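Local coordinates for protein putrescine aminotransferase (Halomonas elongata DSM 2581, PDB 6GWI) that probably transfers amino groups from amines such as putrescine to keto acceptors, using bound pyridoxal-5'-phosphate as cofactor, at residues E206-I209 against L210-E214. Sequence-based numbering, arbitrary orientation.
Sequences EEKI and LELGE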
loop_
_atom_site.group_PDB
_atom_site.type_symbol
_atom_site.label_atom_id
_atom_site.label_comp_id
_atom_site.label_asym_id
_atom_site.label_seq_id
_atom_site.Cartn_x
_atom_site.Cartn_y
_atom_site.Cartn_z
ATOM N N GLU B 206 -27.084 3.721 -16.304
ATOM C CA GLU B 206 -27.322 3.847 -17.737
ATOM C C GLU B 206 -27.259 5.306 -18.170
ATOM O O GLU B 206 -26.675 5.631 -19.210
ATOM C CB GLU B 206 -28.677 3.243 -18.107
ATOM C CG GLU B 206 -29.051 3.456 -19.567
ATOM C CD GLU B 206 -30.006 2.401 -20.093
ATOM O OE1 GLU B 206 -30.984 2.075 -19.388
ATOM O OE2 GLU B 206 -29.771 1.888 -21.208
ATOM N N GLU B 207 -27.862 6.202 -17.382
ATOM C CA GLU B 207 -27.831 7.619 -17.720
ATOM C C GLU B 207 -26.397 8.121 -17.815
ATOM O O GLU B 207 -26.039 8.832 -18.762
ATOM C CB GLU B 207 -28.605 8.424 -16.674
ATOM C CG GLU B 207 -30.088 8.094 -16.592
ATOM C CD GLU B 207 -30.754 8.689 -15.364
ATOM O OE1 GLU B 207 -30.297 9.751 -14.891
ATOM O OE2 GLU B 207 -31.738 8.095 -14.871
ATOM N N LYS B 208 -25.552 7.741 -16.856
ATOM C CA LYS B 208 -24.174 8.215 -16.878
ATOM C C LYS B 208 -23.441 7.671 -18.099
ATOM O O LYS B 208 -22.689 8.397 -18.759
ATOM C CB LYS B 208 -23.451 7.790 -15.604
ATOM C CG LYS B 208 -22.176 8.568 -15.344
ATOM C CD LYS B 208 -22.564 9.974 -14.905
ATOM C CE LYS B 208 -21.684 11.067 -15.444
ATOM N NZ LYS B 208 -22.098 12.347 -14.798
ATOM N N ILE B 209 -23.654 6.388 -18.409
ATOM C CA ILE B 209 -23.049 5.773 -19.589
ATOM C C ILE B 209 -23.420 6.553 -20.844
ATOM O O ILE B 209 -22.559 6.902 -21.660
ATOM C CB ILE B 209 -23.478 4.296 -19.691
ATOM C CG1 ILE B 209 -22.841 3.486 -18.556
ATOM C CG2 ILE B 209 -23.122 3.704 -21.048
ATOM C CD1 ILE B 209 -23.467 2.121 -18.344
ATOM N N LEU B 210 -24.713 6.828 -21.022
ATOM C CA LEU B 210 -25.163 7.569 -22.194
ATOM C C LEU B 210 -24.688 9.018 -22.173
ATOM O O LEU B 210 -24.512 9.623 -23.236
ATOM C CB LEU B 210 -26.686 7.495 -22.297
ATOM C CG LEU B 210 -27.225 6.074 -22.481
ATOM C CD1 LEU B 210 -28.745 6.041 -22.409
ATOM C CD2 LEU B 210 -26.743 5.492 -23.803
ATOM N N GLU B 211 -24.495 9.603 -20.986
ATOM C CA GLU B 211 -23.969 10.963 -20.918
ATOM C C GLU B 211 -22.519 11.016 -21.389
ATOM O O GLU B 211 -22.124 11.943 -22.106
ATOM C CB GLU B 211 -24.082 11.507 -19.493
ATOM C CG GLU B 211 -23.402 12.860 -19.287
ATOM C CD GLU B 211 -23.380 13.294 -17.833
ATOM O OE1 GLU B 211 -23.949 12.573 -16.986
ATOM O OE2 GLU B 211 -22.791 14.354 -17.539
ATOM N N LEU B 212 -21.706 10.049 -20.967
ATOM C CA LEU B 212 -20.313 10.008 -21.388
ATOM C C LEU B 212 -20.162 9.384 -22.769
ATOM O O LEU B 212 -19.245 9.746 -23.515
ATOM C CB LEU B 212 -19.489 9.220 -20.370
ATOM C CG LEU B 212 -19.456 9.771 -18.943
ATOM C CD1 LEU B 212 -18.934 8.696 -17.991
ATOM C CD2 LEU B 212 -18.625 11.047 -18.834
ATOM N N GLY B 213 -21.057 8.466 -23.125
ATOM C CA GLY B 213 -20.911 7.672 -24.327
ATOM C C GLY B 213 -20.280 6.335 -23.995
ATOM O O GLY B 213 -19.165 6.291 -23.467
ATOM N N GLU B 214 -20.983 5.236 -24.284
ATOM C CA GLU B 214 -20.467 3.917 -23.929
ATOM C C GLU B 214 -19.077 3.679 -24.507
ATOM O O GLU B 214 -18.252 3.006 -23.880
ATOM C CB GLU B 214 -21.436 2.824 -24.386
ATOM C CG GLU B 214 -21.584 2.664 -25.888
ATOM C CD GLU B 214 -22.720 1.721 -26.252
ATOM O OE1 GLU B 214 -23.856 2.198 -26.461
ATOM O OE2 GLU B 214 -22.483 0.498 -26.310
#
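Lys208 and Glu211, about one helical turn apart, run side by side and join in an i to i+3 salt bridge, with Lys208 NZ 2.9 Å from Glu211 OE1. The ammonium comes from above the carboxylate, 44° out of its plane. Lys208 has CG anti to the backbone N (chi1 -163°) and bends at the next two torsions, which carries CE as well as NZ to OE1, whereas Glu211 reaches it with an extended chain. Replacing Lys208 by an alanine is likely to leave the Glu211 carboxylate without its charged mate and open a gap beside Leu212 CD1, now 4.2 Å from Lys208 CG.

The tight side is that of Ile209, buried against Ile144, Val245 and Tyr249, whose CG2 lies 3.8 Å from Glu214 CB, just past the helix end. Glu206 is buried too: its CG packs alongside Leu210 CD1 at 3.9 Å, and OE2 takes a salt bridge from Lys248 and a hydrogen bond with the Tyr249 hydroxyl. By contrast, Glu207 and Glu211 are exposed, and the Glu207 side chain is poorly ordered.

In the last turn of helix 194-212, Leu210 N donates almost straight to Glu206 O (2.9 Å), and Gly213 N closes on Ile209 O at 2.6 Å with a bent N-H angle of 135°. Gly213 then leaves helical geometry with positive phi, where a CB would press against the preceding carbonyl oxygen. This C-terminal turn leads into strand 217-222 of the parallel sheet. The chemistry is thus mixed: the lysine's side chain packs on strands 177-180 and 142-146 while its ammonium pairs with Glu211, and Lys248 meets the buried Glu206 charge.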